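PDB 4R94: Non-structural protein NS1 from Murine minute virus, which nicks the viral origin with a metal-dependent endonuclease domain, the part described here, and with its helicase activity initiates and directs parvoviral DNA replication. Local coordinates for residues Lys57-Gly62 against Leu93-Leu98; Glu64-Gln69 against Ser233-Asn238; Lys85-Phe90 against Gln124-His129; Ile89-Val94 against Tyr227-Asp232. One frame throughout, in Å; residues are numbered along the deposited sequence.

How the contacts relate
From the N terminus, helix 54-70 supplies the first segments of contacts 1 and 2, and helix 81-104 supplies those of contacts 3 and 4. Contact 1 closes a short loop of 30 residues, laying the second helix against the first. Contact 3, with 33 residues between its segments, sets that second helix on the metal-binding strand 125-134, and its loop crosses that of contact 1. Contact 4 starts from the same helix and closes a loop of 132 residues onto strand 227-232. Contact 2 spans 163 residues, crosses contact 1 and encloses contacts 3 and 4. Together the four fasten two consecutive helices to one central antiparallel sheet and to the loop beyond its strand 227-232.

Contact 1: Lys57-Gly62 against Leu93-Leu98; sequences KSLQRG and LVKKCL
Leu59 of helix 54-70 reaches across to Lys95 and Lys96 of helix 81-104, a helix-to-helix contact within the HUH-type nickase domain. It is a sparse one, in which a single leucine branch meets the neighbouring helix. Along 93-98, Leu93 comes first and directs its CB away from 57-62; its side chain packs on Leu56 of the same first helix and on Trp153 of helix 142-160. At Lys95 the helices come nearest, with its CA 7.6 Å from the CA of Leu59. The CB of Lys95 receives Leu59 CD1 at 4.1 Å, an apolar touch at the root of a charged chain. Beyond CG that chain runs extended, every later torsion near 180°, which carries the ammonium group well past the leucine to a polar cluster. There Lys95 NZ forms a salt bridge with Asp91 OD2 and a hydrogen bond with Ser231 OG, so the charge of this buried lysine is met by its own helix and by strand 227-232. Lys96 follows and offers its backbone: Leu59 CD1 lies 4.1 Å from Lys96 N. Its side chain bends at CG (chi2 74°) and takes its ammonium group to salt bridges with Glu55 and Glu53, near the start of helix 54-70. The leucine also rests on Ser92 and Phe99 of the same helix, about one turn before and after the lysines. One water completes the contact, giving a proton to Leu59 O at 2.6 Å and accepting a weak bond from Lys95 NZ at 3.4 Å.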
# COMPACT_ATOMS: atom_id res chain seq x y z
N LYS A 57 3.82 -14.24 -7.29
CA LYS A 57 5.20 -14.57 -6.96
C LYS A 57 6.17 -13.50 -7.46
O LYS A 57 7.09 -13.10 -6.73
CB LYS A 57 5.58 -15.94 -7.55
CG LYS A 57 4.87 -17.09 -6.86
CD LYS A 57 5.09 -18.40 -7.62
CE LYS A 57 6.54 -18.84 -7.51
NZ LYS A 57 6.92 -18.98 -6.08
N SER A 58 5.94 -13.02 -8.68
CA SER A 58 6.78 -12.00 -9.28
C SER A 58 6.70 -10.70 -8.49
O SER A 58 7.70 -10.01 -8.27
CB SER A 58 6.37 -11.76 -10.74
OG SER A 58 7.19 -10.80 -11.36
N LEU A 59 5.48 -10.37 -8.07
CA LEU A 59 5.29 -9.14 -7.29
C LEU A 59 5.97 -9.25 -5.93
O LEU A 59 6.59 -8.27 -5.46
CB LEU A 59 3.79 -8.84 -7.11
CG LEU A 59 3.12 -8.33 -8.39
CD1 LEU A 59 1.61 -8.35 -8.26
CD2 LEU A 59 3.61 -6.92 -8.71
N GLN A 60 5.88 -10.41 -5.29
CA GLN A 60 6.54 -10.58 -4.00
C GLN A 60 8.06 -10.49 -4.17
O GLN A 60 8.73 -9.88 -3.34
CB GLN A 60 6.14 -11.89 -3.34
CG GLN A 60 6.60 -12.00 -1.89
CD GLN A 60 6.33 -13.36 -1.29
OE1 GLN A 60 5.21 -13.85 -1.33
NE2 GLN A 60 7.37 -13.97 -0.72
N ARG A 61 8.60 -11.06 -5.24
CA ARG A 61 10.03 -10.90 -5.49
C ARG A 61 10.41 -9.42 -5.65
O ARG A 61 11.44 -8.99 -5.15
CB ARG A 61 10.47 -11.71 -6.71
CG ARG A 61 10.62 -13.19 -6.40
CD ARG A 61 11.33 -13.95 -7.52
NE ARG A 61 10.52 -13.98 -8.72
CZ ARG A 61 9.70 -14.99 -9.03
NH1 ARG A 61 9.62 -16.04 -8.22
NH2 ARG A 61 8.98 -14.94 -10.14
N GLY A 62 9.57 -8.65 -6.34
CA GLY A 62 9.79 -7.22 -6.45
C GLY A 62 9.85 -6.52 -5.10
O GLY A 62 10.69 -5.66 -4.88
N LEU A 93 -0.16 -8.57 -2.72
CA LEU A 93 -1.62 -8.65 -2.73
C LEU A 93 -2.30 -7.31 -3.05
O LEU A 93 -3.29 -7.28 -3.80
CB LEU A 93 -2.15 -9.17 -1.39
CG LEU A 93 -1.75 -10.61 -1.03
CD1 LEU A 93 -2.34 -10.93 0.34
CD2 LEU A 93 -2.21 -11.64 -2.08
N VAL A 94 -1.78 -6.23 -2.47
CA VAL A 94 -2.28 -4.90 -2.77
C VAL A 94 -2.17 -4.62 -4.27
O VAL A 94 -3.16 -4.22 -4.92
CB VAL A 94 -1.52 -3.83 -1.97
CG1 VAL A 94 -1.90 -2.43 -2.47
CG2 VAL A 94 -1.85 -3.97 -0.48
N LYS A 95 -0.99 -4.88 -4.82
CA LYS A 95 -0.78 -4.62 -6.24
C LYS A 95 -1.63 -5.52 -7.12
O LYS A 95 -2.16 -5.06 -8.13
CB LYS A 95 0.70 -4.74 -6.58
CG LYS A 95 1.46 -3.58 -5.96
CD LYS A 95 2.95 -3.69 -6.09
CE LYS A 95 3.58 -2.43 -5.48
NZ LYS A 95 5.07 -2.50 -5.52
N LYS A 96 -1.80 -6.79 -6.72
CA LYS A 96 -2.70 -7.68 -7.45
C LYS A 96 -4.10 -7.07 -7.52
O LYS A 96 -4.73 -7.09 -8.58
CB LYS A 96 -2.78 -9.07 -6.79
CG LYS A 96 -3.59 -10.07 -7.60
CD LYS A 96 -2.80 -10.51 -8.82
CE LYS A 96 -3.55 -11.61 -9.58
NZ LYS A 96 -2.73 -12.11 -10.70
N CYS A 97 -4.57 -6.49 -6.41
CA CYS A 97 -5.90 -5.89 -6.39
C CYS A 97 -6.00 -4.72 -7.35
O CYS A 97 -6.98 -4.59 -8.10
CB CYS A 97 -6.27 -5.41 -4.98
SG CYS A 97 -6.51 -6.76 -3.83
N LEU A 98 -5.00 -3.85 -7.32
CA LEU A 98 -4.96 -2.69 -8.19
C LEU A 98 -4.98 -3.16 -9.65
O LEU A 98 -5.74 -2.63 -10.46
CB LEU A 98 -3.71 -1.85 -7.94
CG LEU A 98 -3.55 -1.25 -6.55
CD1 LEU A 98 -2.16 -0.62 -6.45
CD2 LEU A 98 -4.64 -0.23 -6.26
O HOH W 1 5.62 -5.84 -5.38

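Contact 2: Glu64-Gln69 against Ser233-Asn238; sequences ETTWDQ and SGWKTN
Thr66 on helix 54-70 and Asn238 in the loop after strand 227-232 bring their CA atoms to 5.6 Å, the closest backbone approach between a regular helix and a chain whose residues Lys236 to Asn238 have helix-like backbone angles but do not form a regular helical turn. The threonine presents both branches. Its methyl CG2 comes down on the backbone of Asn238, 3.2 Å from Asn238 O, a close approach of carbon to oxygen. The hydroxyl lies beside the backbone N (chi1 -67°), where it bonds to Gly62 O one turn earlier. Since a carbonyl can only accept, the hydroxyl proton is spent inside the helix, and the oxygen remains able to receive a second bond. Asn238 ND2 uses it: its N-H points nearly straight at Thr66 OG1, at 164°, but the 3.4 Å separation makes the bond weak. The same amide nitrogen is covered by Trp235, standing 3.2 Å above the indole plane and offset toward the rim, while Trp235 CZ3 comes within 3.9 Å of Thr66 OG1 at the exposed margin of the contact. A left-handed backbone conformation at Trp235 turns the chain back on itself here. The other end of the asparagine amide, OD1, accepts from Asp232 N. Asp232 in turn receives the backbone N-H groups of Gly234, Lys236 and Thr237; the bond from Gly234 N to Asp232 OD1, two residues back, is that of an Asx turn, by which the sheet's strand 227-232 leads into this loop.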
# COMPACT_ATOMS: atom_id res chain seq x y z
N GLU A 64 10.66 -7.87 -2.15
CA GLU A 64 11.89 -8.33 -1.51
C GLU A 64 13.09 -7.54 -1.99
O GLU A 64 13.89 -7.07 -1.19
CB GLU A 64 12.11 -9.83 -1.79
CG GLU A 64 11.10 -10.73 -1.11
CD GLU A 64 11.07 -12.13 -1.71
OE1 GLU A 64 11.69 -12.35 -2.77
OE2 GLU A 64 10.39 -13.00 -1.13
N THR A 65 13.22 -7.39 -3.30
CA THR A 65 14.38 -6.71 -3.85
C THR A 65 14.33 -5.21 -3.58
O THR A 65 15.34 -4.58 -3.36
CB THR A 65 14.53 -7.01 -5.35
OG1 THR A 65 14.86 -8.40 -5.48
CG2 THR A 65 15.65 -6.20 -5.98
N THR A 66 13.12 -4.65 -3.54
CA THR A 66 12.96 -3.25 -3.16
C THR A 66 13.44 -3.04 -1.72
O THR A 66 14.15 -2.07 -1.44
CB THR A 66 11.50 -2.80 -3.32
OG1 THR A 66 11.17 -2.79 -4.72
CG2 THR A 66 11.29 -1.41 -2.75
N TRP A 67 13.05 -3.94 -0.83
CA TRP A 67 13.55 -3.89 0.54
C TRP A 67 15.07 -4.01 0.58
O TRP A 67 15.75 -3.23 1.24
CB TRP A 67 12.92 -5.00 1.40
CG TRP A 67 13.47 -5.06 2.80
CD1 TRP A 67 14.60 -5.71 3.21
CD2 TRP A 67 12.93 -4.42 3.97
NE1 TRP A 67 14.80 -5.52 4.56
CE2 TRP A 67 13.79 -4.74 5.05
CE3 TRP A 67 11.81 -3.62 4.22
CZ2 TRP A 67 13.56 -4.29 6.35
CZ3 TRP A 67 11.59 -3.16 5.52
CH2 TRP A 67 12.46 -3.50 6.56
N ASP A 68 15.59 -4.99 -0.15
CA ASP A 68 17.03 -5.25 -0.14
C ASP A 68 17.85 -4.05 -0.63
O ASP A 68 18.89 -3.73 -0.07
CB ASP A 68 17.36 -6.50 -0.99
CG ASP A 68 16.84 -7.79 -0.38
OD1 ASP A 68 16.61 -7.85 0.85
OD2 ASP A 68 16.66 -8.75 -1.16
N GLN A 69 17.38 -3.40 -1.68
CA GLN A 69 18.15 -2.33 -2.29
C GLN A 69 18.01 -1.02 -1.51
O GLN A 69 18.86 -0.13 -1.61
CB GLN A 69 17.74 -2.14 -3.76
CG GLN A 69 17.76 -3.42 -4.63
CD GLN A 69 19.02 -4.29 -4.48
OE1 GLN A 69 20.14 -3.80 -4.72
NE2 GLN A 69 18.85 -5.59 -4.11
N SER A 233 5.00 3.52 -9.81
CA SER A 233 4.77 2.97 -11.15
C SER A 233 5.97 3.22 -12.08
O SER A 233 6.06 2.61 -13.16
CB SER A 233 3.49 3.57 -11.75
OG SER A 233 3.49 4.98 -11.64
N GLY A 234 6.88 4.08 -11.66
CA GLY A 234 8.11 4.35 -12.40
C GLY A 234 9.37 3.70 -11.84
O GLY A 234 10.47 3.95 -12.34
N TRP A 235 9.20 2.87 -10.80
CA TRP A 235 10.32 2.32 -10.02
C TRP A 235 11.33 3.39 -9.62
O TRP A 235 12.55 3.14 -9.59
CB TRP A 235 11.01 1.17 -10.79
CG TRP A 235 10.15 -0.06 -10.88
CD1 TRP A 235 9.07 -0.24 -11.70
CD2 TRP A 235 10.28 -1.26 -10.12
NE1 TRP A 235 8.52 -1.49 -11.50
CE2 TRP A 235 9.25 -2.14 -10.53
CE3 TRP A 235 11.17 -1.69 -9.13
CZ2 TRP A 235 9.08 -3.41 -9.99
CZ3 TRP A 235 11.01 -2.97 -8.59
CH2 TRP A 235 9.96 -3.81 -9.02
N LYS A 236 10.83 4.58 -9.27
CA LYS A 236 11.69 5.73 -8.98
C LYS A 236 12.07 5.85 -7.51
O LYS A 236 13.24 6.08 -7.18
CB LYS A 236 11.01 7.01 -9.44
CG LYS A 236 10.82 7.08 -10.95
CD LYS A 236 12.14 7.33 -11.65
CE LYS A 236 11.99 7.19 -13.16
NZ LYS A 236 13.29 7.43 -13.85
N THR A 237 11.10 5.68 -6.61
CA THR A 237 11.41 5.81 -5.18
C THR A 237 11.78 4.49 -4.53
O THR A 237 12.36 4.49 -3.44
CB THR A 237 10.22 6.44 -4.39
OG1 THR A 237 9.08 5.58 -4.45
CG2 THR A 237 9.85 7.80 -4.97
N ASN A 238 11.48 3.36 -5.20
CA ASN A 238 11.62 2.02 -4.62
C ASN A 238 12.91 1.80 -3.87
O ASN A 238 12.92 1.37 -2.73
CB ASN A 238 11.55 0.93 -5.70
CG ASN A 238 10.22 0.88 -6.41
OD1 ASN A 238 9.69 1.89 -6.85
ND2 ASN A 238 9.68 -0.32 -6.58

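Contact 3: Lys85-Phe90 against Gln124-His129; sequences KQVFIF and QGWHCH. With MG (magnesium ion), chain B.
Two buried rings, Phe90 from the helix and Trp126 from the strand, lie face to face in the core, with an amide on the phenyl's other side. The phenyl and the six-membered ring of the indole have centroids 4.2 Å apart and planes inclined at 27°. The tilt brings one phenyl edge nearest: Phe90 CD2 sits over the indole, 3.5 Å from Trp126 CZ2. On the opposite face of the phenyl, Gln86 NE2 is centred 3.4 Å above the plane, so the ring is held between an amide and an indole. Val87 CG2 meets the pyrrole end of the indole, touching Trp126 CD1 at 4.1 Å.

The CB of Trp126 points toward the helix; that of the next residue, His127, points away from it, and the imidazole binds the magnesium ion. This alternation gives the strand one packing face and one catalytic-metal face. His127 ND1 donates to Gly125 O at 3.0 Å, almost exactly in its ring plane, which fixes the ring's rotation with His127 NE2 aimed at the metal, 2.3 Å away. His129 NE2 binds the magnesium at 2.2 Å, and three waters and Glu119 complete six ligands around the His-Cys-His of the HUH motif.

Strand 125-134 runs between strands 24-31 and 112-121, with helix 81-104 packed against one face of it; Trp126 NE1 bonds to His118 ND1 of strand 112-121, tying the stack to the next strand.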
# COMPACT_ATOMS: atom_id res chain seq x y z
N LYS A 85 8.34 -10.57 6.03
CA LYS A 85 7.66 -11.50 5.15
C LYS A 85 6.21 -11.10 4.90
O LYS A 85 5.74 -11.13 3.76
CB LYS A 85 7.70 -12.91 5.73
CG LYS A 85 7.28 -13.96 4.72
CD LYS A 85 8.00 -15.26 4.99
CE LYS A 85 8.09 -16.12 3.74
NZ LYS A 85 9.10 -15.64 2.76
N GLN A 86 5.51 -10.73 5.96
CA GLN A 86 4.10 -10.38 5.79
C GLN A 86 3.95 -9.11 4.97
O GLN A 86 3.03 -9.01 4.14
CB GLN A 86 3.40 -10.25 7.14
CG GLN A 86 1.92 -9.88 7.03
CD GLN A 86 1.08 -11.01 6.46
OE1 GLN A 86 0.54 -11.83 7.21
NE2 GLN A 86 0.97 -11.07 5.12
N VAL A 87 4.84 -8.14 5.18
CA VAL A 87 4.77 -6.89 4.41
C VAL A 87 5.03 -7.17 2.92
O VAL A 87 4.35 -6.60 2.05
CB VAL A 87 5.75 -5.84 4.93
CG1 VAL A 87 5.87 -4.68 3.96
CG2 VAL A 87 5.29 -5.33 6.30
N PHE A 88 5.97 -8.06 2.62
CA PHE A 88 6.25 -8.42 1.23
C PHE A 88 5.03 -9.09 0.58
O PHE A 88 4.66 -8.77 -0.56
CB PHE A 88 7.45 -9.37 1.12
CG PHE A 88 8.72 -8.79 1.65
CD1 PHE A 88 8.88 -7.41 1.76
CD2 PHE A 88 9.75 -9.62 2.05
CE1 PHE A 88 10.06 -6.88 2.26
CE2 PHE A 88 10.93 -9.10 2.55
CZ PHE A 88 11.08 -7.73 2.66
N ILE A 89 4.42 -10.02 1.31
CA ILE A 89 3.20 -10.63 0.85
C ILE A 89 2.11 -9.58 0.63
O ILE A 89 1.47 -9.57 -0.40
CB ILE A 89 2.71 -11.71 1.83
CG1 ILE A 89 3.68 -12.90 1.77
CG2 ILE A 89 1.28 -12.14 1.50
CD1 ILE A 89 3.45 -13.95 2.84
N PHE A 90 1.90 -8.68 1.59
CA PHE A 90 0.84 -7.68 1.41
C PHE A 90 1.13 -6.78 0.21
O PHE A 90 0.21 -6.37 -0.50
CB PHE A 90 0.65 -6.84 2.67
CG PHE A 90 -0.11 -7.52 3.76
CD1 PHE A 90 -1.10 -8.48 3.47
CD2 PHE A 90 0.13 -7.20 5.08
CE1 PHE A 90 -1.82 -9.10 4.50
CE2 PHE A 90 -0.60 -7.80 6.10
CZ PHE A 90 -1.56 -8.75 5.81
N GLN A 124 -3.41 1.70 14.68
CA GLN A 124 -3.87 0.63 13.78
C GLN A 124 -2.79 -0.36 13.36
O GLN A 124 -3.11 -1.44 12.87
CB GLN A 124 -4.49 1.23 12.52
CG GLN A 124 -3.48 1.87 11.58
CD GLN A 124 -4.12 2.43 10.32
OE1 GLN A 124 -4.83 1.72 9.61
NE2 GLN A 124 -3.89 3.72 10.05
N GLY A 125 -1.52 -0.01 13.52
CA GLY A 125 -0.45 -0.90 13.10
C GLY A 125 -0.29 -0.89 11.60
O GLY A 125 -0.38 0.18 10.99
N TRP A 126 -0.05 -2.05 11.00
CA TRP A 126 0.28 -2.11 9.57
C TRP A 126 -0.86 -1.59 8.71
O TRP A 126 -2.02 -1.94 8.92
CB TRP A 126 0.64 -3.53 9.10
CG TRP A 126 0.72 -3.54 7.60
CD1 TRP A 126 1.81 -3.20 6.84
CD2 TRP A 126 -0.34 -3.84 6.69
NE1 TRP A 126 1.49 -3.30 5.50
CE2 TRP A 126 0.17 -3.68 5.38
CE3 TRP A 126 -1.67 -4.26 6.85
CZ2 TRP A 126 -0.61 -3.90 4.23
CZ3 TRP A 126 -2.44 -4.48 5.71
CH2 TRP A 126 -1.90 -4.29 4.42
N HIS A 127 -0.51 -0.77 7.73
CA HIS A 127 -1.46 -0.38 6.69
C HIS A 127 -0.67 0.04 5.47
O HIS A 127 0.54 0.25 5.55
CB HIS A 127 -2.38 0.75 7.16
CG HIS A 127 -1.66 1.99 7.57
ND1 HIS A 127 -0.92 2.08 8.74
CD2 HIS A 127 -1.58 3.20 6.98
CE1 HIS A 127 -0.44 3.30 8.85
NE2 HIS A 127 -0.81 4.00 7.79
N CYS A 128 -1.35 0.18 4.34
CA CYS A 128 -0.66 0.49 3.10
C CYS A 128 -1.38 1.59 2.34
O CYS A 128 -2.53 1.43 1.93
CB CYS A 128 -0.52 -0.80 2.26
SG CYS A 128 0.43 -0.54 0.77
N HIS A 129 -0.72 2.73 2.21
CA HIS A 129 -1.23 3.82 1.40
C HIS A 129 -1.04 3.54 -0.08
O HIS A 129 0.03 3.10 -0.51
CB HIS A 129 -0.52 5.11 1.76
CG HIS A 129 -0.81 5.59 3.13
ND1 HIS A 129 -1.84 6.46 3.40
CD2 HIS A 129 -0.21 5.32 4.32
CE1 HIS A 129 -1.86 6.72 4.70
NE2 HIS A 129 -0.89 6.04 5.28
MG MG B . -0.26 6.17 7.39
O HOH W 2 -2.22 6.56 8.06
O HOH W 3 0.63 6.21 9.35
O HOH W 4 -0.13 8.21 7.21

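Contact 4: Ile89-Val94 against Tyr227-Asp232; sequences IFDSLV and YFLSSD
Asp91 and Leu229 meet at about a right angle, the flat carboxylate of the helix presented to one methyl branch of the strand residue, with Asp91 CG 4.1 Å from Leu229 CD2. Each side chain trails from its backbone on the far side from N (Asp91 chi1 -163°), and both CB atoms point across the gap between helix 81-104 and strand 227-232. Ser231, two residues along, also faces the helix, but its hydroxyl stops 4.2 Å short: Ser231 OG and Asp91 OD1 are joined by a water, which donates to Asp91 OD1 at 2.8 Å and lies 2.6 Å from Ser231 OG. Leucine and serine thus offer the aspartate an apolar neighbour and a hydrated one. Next to Asp91 on the helix, Ser92 OG donates to Ile89 O at 2.7 Å. The carboxylate is gripped at both oxygens: OD1 also bonds to His118 NE2 of strand 112-121, with Lys95 on OD2, the same ammonium that holds Ser231 OG. Such a set of partners satisfies a buried acid and would favour its charged form, so Asp91 joins helix 81-104 to strands 112-121 and 227-232 of the nuclease domain's central antiparallel sheet.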
# COMPACT_ATOMS: atom_id res chain seq x y z
N ILE A 89 4.42 -10.02 1.31
CA ILE A 89 3.20 -10.63 0.85
C ILE A 89 2.11 -9.58 0.63
O ILE A 89 1.47 -9.57 -0.40
CB ILE A 89 2.71 -11.71 1.83
CG1 ILE A 89 3.68 -12.90 1.77
CG2 ILE A 89 1.28 -12.14 1.50
CD1 ILE A 89 3.45 -13.95 2.84
N PHE A 90 1.90 -8.68 1.59
CA PHE A 90 0.84 -7.68 1.41
C PHE A 90 1.13 -6.78 0.21
O PHE A 90 0.21 -6.37 -0.50
CB PHE A 90 0.65 -6.84 2.67
CG PHE A 90 -0.11 -7.52 3.76
CD1 PHE A 90 -1.10 -8.48 3.47
CD2 PHE A 90 0.13 -7.20 5.08
CE1 PHE A 90 -1.82 -9.10 4.50
CE2 PHE A 90 -0.60 -7.80 6.10
CZ PHE A 90 -1.56 -8.75 5.81
N ASP A 91 2.40 -6.47 -0.04
CA ASP A 91 2.74 -5.63 -1.20
C ASP A 91 2.27 -6.31 -2.47
O ASP A 91 1.63 -5.69 -3.32
CB ASP A 91 4.24 -5.35 -1.27
CG ASP A 91 4.58 -4.18 -2.18
OD1 ASP A 91 4.10 -3.06 -1.91
OD2 ASP A 91 5.31 -4.40 -3.17
N SER A 92 2.52 -7.62 -2.57
CA SER A 92 2.06 -8.35 -3.75
C SER A 92 0.53 -8.38 -3.84
O SER A 92 -0.00 -8.24 -4.94
CB SER A 92 2.64 -9.79 -3.78
OG SER A 92 2.06 -10.67 -2.82
N LEU A 93 -0.16 -8.57 -2.72
CA LEU A 93 -1.62 -8.65 -2.73
C LEU A 93 -2.30 -7.31 -3.05
O LEU A 93 -3.29 -7.28 -3.80
CB LEU A 93 -2.15 -9.17 -1.39
CG LEU A 93 -1.75 -10.61 -1.03
CD1 LEU A 93 -2.34 -10.93 0.34
CD2 LEU A 93 -2.21 -11.64 -2.08
N VAL A 94 -1.78 -6.23 -2.47
CA VAL A 94 -2.28 -4.90 -2.77
C VAL A 94 -2.17 -4.62 -4.27
O VAL A 94 -3.16 -4.22 -4.92
CB VAL A 94 -1.52 -3.83 -1.97
CG1 VAL A 94 -1.90 -2.43 -2.47
CG2 VAL A 94 -1.85 -3.97 -0.48
N TYR A 227 7.67 4.12 8.18
CA TYR A 227 7.35 3.38 6.95
C TYR A 227 8.26 2.16 6.82
O TYR A 227 9.41 2.15 7.28
CB TYR A 227 7.49 4.29 5.70
CG TYR A 227 8.93 4.53 5.26
CD1 TYR A 227 9.70 5.53 5.87
CD2 TYR A 227 9.52 3.77 4.26
CE1 TYR A 227 11.02 5.74 5.49
CE2 TYR A 227 10.83 3.99 3.86
CZ TYR A 227 11.57 4.97 4.49
OH TYR A 227 12.89 5.19 4.11
N PHE A 228 7.74 1.13 6.17
CA PHE A 228 8.50 -0.08 5.88
C PHE A 228 9.18 -0.03 4.51
O PHE A 228 10.35 -0.35 4.37
CB PHE A 228 7.61 -1.32 5.89
CG PHE A 228 7.11 -1.74 7.25
CD1 PHE A 228 7.93 -2.45 8.12
CD2 PHE A 228 5.79 -1.50 7.61
CE1 PHE A 228 7.44 -2.87 9.35
CE2 PHE A 228 5.30 -1.90 8.84
CZ PHE A 228 6.13 -2.59 9.72
N LEU A 229 8.40 0.35 3.51
CA LEU A 229 8.68 -0.00 2.13
C LEU A 229 7.81 0.88 1.25
O LEU A 229 6.63 1.09 1.58
CB LEU A 229 8.35 -1.50 1.88
CG LEU A 229 8.60 -2.14 0.52
CD1 LEU A 229 10.08 -2.48 0.41
CD2 LEU A 229 7.77 -3.41 0.35
N SER A 230 8.36 1.41 0.16
CA SER A 230 7.58 2.18 -0.79
C SER A 230 7.89 1.74 -2.21
O SER A 230 8.94 1.15 -2.46
CB SER A 230 7.84 3.68 -0.66
OG SER A 230 7.72 4.08 0.69
N SER A 231 6.99 2.05 -3.13
CA SER A 231 7.24 1.79 -4.55
C SER A 231 6.34 2.64 -5.42
O SER A 231 5.32 3.14 -4.97
CB SER A 231 7.02 0.32 -4.88
OG SER A 231 5.72 -0.11 -4.50
N ASP A 232 6.70 2.78 -6.69
CA ASP A 232 5.84 3.55 -7.56
C ASP A 232 5.88 3.00 -8.97
O ASP A 232 6.70 2.13 -9.29
CB ASP A 232 6.23 5.03 -7.53
CG ASP A 232 7.67 5.26 -7.95
OD1 ASP A 232 7.98 4.99 -9.14
OD2 ASP A 232 8.48 5.70 -7.11
O HOH W 5 5.87 -0.93 -2.01